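Local coordinates for carboxylic ester hydrolase (Aspergillus niger, PDB 7K4O), which acts as a serine esterase of the tannase family that hydrolyses the ester bonds of tannins, probably releasing gallic acid, at residues T133-A138 and I357-D362. Sequence-based numbering, arbitrary orientation.
Sequences TAMLLA and IALLVD. With NAG (2-acetamido-2-deoxy-beta-D-glucopyranose), chain E.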
ATOM      1  N   THR A 133      17.300  -3.316  -8.487  1.00 26.52           N
ATOM      2  CA  THR A 133      18.404  -3.915  -9.279  1.00 28.95           C
ATOM      3  C   THR A 133      18.730  -3.078 -10.513  1.00 31.12           C
ATOM      4  O   THR A 133      19.845  -3.183 -11.003  1.00 32.92           O
ATOM      5  CB  THR A 133      18.119  -5.375  -9.613  1.00 37.70           C
ATOM      6  OG1 THR A 133      17.149  -5.452 -10.669  1.00 51.51           O
ATOM      7  CG2 THR A 133      17.619  -6.095  -8.382  1.00 36.06           C
ATOM      8  N   ALA A 134      17.849  -2.189 -10.951  1.00 25.05           N
ATOM      9  CA  ALA A 134      18.032  -1.372 -12.155  1.00 25.68           C
ATOM     10  C   ALA A 134      18.303   0.105 -11.818  1.00 23.22           C
ATOM     11  O   ALA A 134      18.429   0.889 -12.767  1.00 23.08           O
ATOM     12  CB  ALA A 134      16.789  -1.528 -13.027  1.00 29.73           C
ATOM     13  N   MET A 135      18.353   0.473 -10.552  1.00 22.74           N
ATOM     14  CA  MET A 135      18.310   1.899 -10.158  1.00 22.62           C
ATOM     15  C   MET A 135      19.665   2.581 -10.370  1.00 24.87           C
ATOM     16  O   MET A 135      19.642   3.819 -10.503  1.00 23.05           O
ATOM     17  CB  MET A 135      17.851   2.033  -8.706  1.00 23.13           C
ATOM     18  CG  MET A 135      17.454   3.401  -8.267  1.00 24.63           C
ATOM     19  SD  MET A 135      16.050   4.120  -9.169  1.00 25.93           S
ATOM     20  CE  MET A 135      14.745   3.167  -8.403  1.00 26.07           C
ATOM     21  N   LEU A 136      20.785   1.845 -10.364  1.00 23.26           N
ATOM     22  CA  LEU A 136      22.119   2.488 -10.393  1.00 24.84           C
ATOM     23  C   LEU A 136      22.852   2.125 -11.669  1.00 25.95           C
ATOM     24  O   LEU A 136      22.988   0.941 -12.005  1.00 28.04           O
ATOM     25  CB  LEU A 136      22.959   2.095  -9.179  1.00 24.87           C
ATOM     26  CG  LEU A 136      22.384   2.415  -7.822  1.00 26.11           C
ATOM     27  CD1 LEU A 136      23.301   1.870  -6.735  1.00 30.41           C
ATOM     28  CD2 LEU A 136      22.092   3.877  -7.623  1.00 26.00           C
ATOM     29  N   LEU A 137      23.343   3.133 -12.375  1.00 23.55           N
ATOM     30  CA  LEU A 137      24.278   2.918 -13.496  1.00 22.01           C
ATOM     31  C   LEU A 137      25.697   2.583 -12.998  1.00 24.05           C
ATOM     32  O   LEU A 137      26.440   1.892 -13.732  1.00 27.27           O
ATOM     33  CB  LEU A 137      24.304   4.136 -14.408  1.00 23.64           C
ATOM     34  CG  LEU A 137      23.003   4.493 -15.126  1.00 23.73           C
ATOM     35  CD1 LEU A 137      23.168   5.772 -15.921  1.00 25.49           C
ATOM     36  CD2 LEU A 137      22.574   3.335 -16.049  1.00 29.87           C
ATOM     37  N   ALA A 138      26.067   3.091 -11.840  1.00 24.98           N
ATOM     38  CA  ALA A 138      27.382   2.916 -11.187  1.00 25.69           C
ATOM     39  C   ALA A 138      27.180   3.360  -9.759  1.00 27.06           C
ATOM     40  O   ALA A 138      26.157   3.962  -9.428  1.00 24.44           O
ATOM     41  CB  ALA A 138      28.473   3.735 -11.868  1.00 25.93           C
ATOM     42  N   ILE A 357      18.329   4.499   2.210  1.00 24.28           N
ATOM     43  CA  ILE A 357      19.574   5.314   2.389  1.00 25.37           C
ATOM     44  C   ILE A 357      20.646   4.841   1.417  1.00 25.06           C
ATOM     45  O   ILE A 357      21.261   5.682   0.717  1.00 26.62           O
ATOM     46  CB  ILE A 357      20.038   5.320   3.851  1.00 26.41           C
ATOM     47  CG1 ILE A 357      18.960   5.870   4.783  1.00 25.06           C
ATOM     48  CG2 ILE A 357      21.374   6.073   3.973  1.00 27.23           C
ATOM     49  CD1 ILE A 357      18.337   7.192   4.392  1.00 27.19           C
ATOM     50  N   ALA A 358      20.898   3.540   1.340  1.00 24.24           N
ATOM     51  CA  ALA A 358      21.986   3.014   0.490  1.00 24.45           C
ATOM     52  C   ALA A 358      21.698   3.285  -0.994  1.00 24.06           C
ATOM     53  O   ALA A 358      22.624   3.624  -1.754  1.00 24.79           O
ATOM     54  CB  ALA A 358      22.214   1.551   0.754  1.00 26.72           C
ATOM     55  N   LEU A 359      20.454   3.060  -1.456  1.00 23.32           N
ATOM     56  CA  LEU A 359      20.120   3.060  -2.894  1.00 23.31           C
ATOM     57  C   LEU A 359      19.842   4.485  -3.406  1.00 21.44           C
ATOM     58  O   LEU A 359      20.264   4.796  -4.508  1.00 23.83           O
ATOM     59  CB  LEU A 359      18.873   2.207  -3.126  1.00 25.88           C
ATOM     60  CG  LEU A 359      18.524   1.977  -4.590  1.00 24.80           C
ATOM     61  CD1 LEU A 359      19.556   1.113  -5.284  1.00 28.74           C
ATOM     62  CD2 LEU A 359      17.113   1.409  -4.655  1.00 25.92           C
ATOM     63  N   LEU A 360      19.045   5.267  -2.690  1.00 23.01           N
ATOM     64  CA  LEU A 360      18.490   6.505  -3.241  1.00 22.66           C
ATOM     65  C   LEU A 360      19.078   7.754  -2.573  1.00 23.49           C
ATOM     66  O   LEU A 360      18.861   8.832  -3.078  1.00 24.25           O
ATOM     67  CB  LEU A 360      16.973   6.453  -3.147  1.00 23.55           C
ATOM     68  CG  LEU A 360      16.319   5.501  -4.150  1.00 23.06           C
ATOM     69  CD1 LEU A 360      14.901   5.216  -3.692  1.00 25.02           C
ATOM     70  CD2 LEU A 360      16.335   6.112  -5.534  1.00 25.53           C
ATOM     71  N   VAL A 361      19.795   7.615  -1.471  1.00 25.68           N
ATOM     72  CA  VAL A 361      20.508   8.752  -0.852  1.00 26.62           C
ATOM     73  C   VAL A 361      21.994   8.626  -1.192  1.00 27.85           C
ATOM     74  O   VAL A 361      22.526   9.486  -1.924  1.00 27.71           O
ATOM     75  CB  VAL A 361      20.230   8.825   0.651  1.00 28.05           C
ATOM     76  CG1 VAL A 361      21.033   9.984   1.258  1.00 30.34           C
ATOM     77  CG2 VAL A 361      18.738   8.982   0.941  1.00 27.83           C
ATOM     78  N   ASP A 362      22.629   7.543  -0.779  1.00 25.85           N
ATOM     79  CA  ASP A 362      24.080   7.304  -1.036  1.00 27.74           C
ATOM     80  C   ASP A 362      24.317   6.822  -2.461  1.00 27.08           C
ATOM     81  O   ASP A 362      25.448   6.963  -3.016  1.00 28.26           O
ATOM     82  CB  ASP A 362      24.621   6.293  -0.036  1.00 29.47           C
ATOM     83  CG  ASP A 362      24.598   6.772   1.418  1.00 29.77           C
ATOM     84  OD1 ASP A 362      24.369   7.958   1.676  1.00 35.11           O
ATOM     85  OD2 ASP A 362      24.759   5.898   2.293  1.00 35.39           O
TER
HETATM   86  C1  NAG E   1      28.402   5.063  -0.107  0.75 27.50           C
HETATM   87  C2  NAG E   1      29.859   4.857   0.432  0.93 34.89           C
HETATM   88  C3  NAG E   1      30.034   5.512   1.764  0.85 37.49           C
HETATM   89  C4  NAG E   1      29.703   7.014   1.594  1.00 43.71           C
HETATM   90  C5  NAG E   1      28.297   7.151   1.026  0.89 36.98           C
HETATM   91  C6  NAG E   1      28.026   8.613   0.682  0.93 46.27           C
HETATM   92  C7  NAG E   1      30.838   2.753  -0.388  1.00 45.53           C
HETATM   93  C8  NAG E   1      30.947   1.286  -0.124  0.71 45.12           C
HETATM   94  N2  NAG E   1      30.112   3.426   0.484  0.94 38.06           N
HETATM   95  O3  NAG E   1      31.418   5.265   2.010  0.88 41.06           O
HETATM   96  O4  NAG E   1      29.610   7.671   2.867  0.96 53.39           O
HETATM   97  O5  NAG E   1      28.194   6.435  -0.159  0.76 28.25           O
HETATM   98  O6  NAG E   1      28.589   8.991  -0.598  0.77 46.11           O
HETATM   99  O7  NAG E   1      31.428   3.274  -1.296  1.00 54.38           O
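The carbonyl oxygen of Leu360, whose side chain packs on Met135, is gripped by two donors, Tyr390 OH and Lys363 NZ. Both donors are side chains. One turn earlier, Ile357 O also takes two bonds. Asp362 N binds Ile357 O at 2.8 Å, and Val361 N reaches Ile357 O at 3.3 Å. The shorter bond closes a wider, pi-type turn.

The contact itself is apolar. Leu359 is its centre. Its CG stands anti to the backbone N (chi1 -172°), which swings the branched end towards the loop 133-138. There CD1 meets two residues in turn. Leu359 CD1 lies 3.9 Å from Met135 CB. It also touches CG of Leu136. The Met135 and Leu359 side chains cross at about a right angle. Met135 CG lies opposite its own backbone nitrogen (chi1 -166°), which brings it against Leu360. Met135 CG touches Leu360 CD2 at 4.0 Å. The bend at chi2 (61°) keeps Met135 SD 4.2 Å from Leu360 CD2. Leu136 comes in more obliquely. The CD2 methyl of Leu136 rests 3.7 Å from the backbone oxygen Leu359 O.

On another side of segment 357-362, Asp362 approaches a bound N-acetylglucosamine. The approach is van der Waals in range, with Asp362 CB 3.6 Å from O5 of the NAG.

This is a buried apolar contact, away from the annotated sites, in a protein of the alpha/beta-hydrolase clan. It joins the loop between strands 115-120 and 141-142 to helix 351-361. Leu142 of strand 141-142 touches Met135, Leu136 and Leu360. Thr146 and Leu147 of helix 144-169 also pack on Met135, while Trp382 of helix 376-390 packs on Ile357 and Val361.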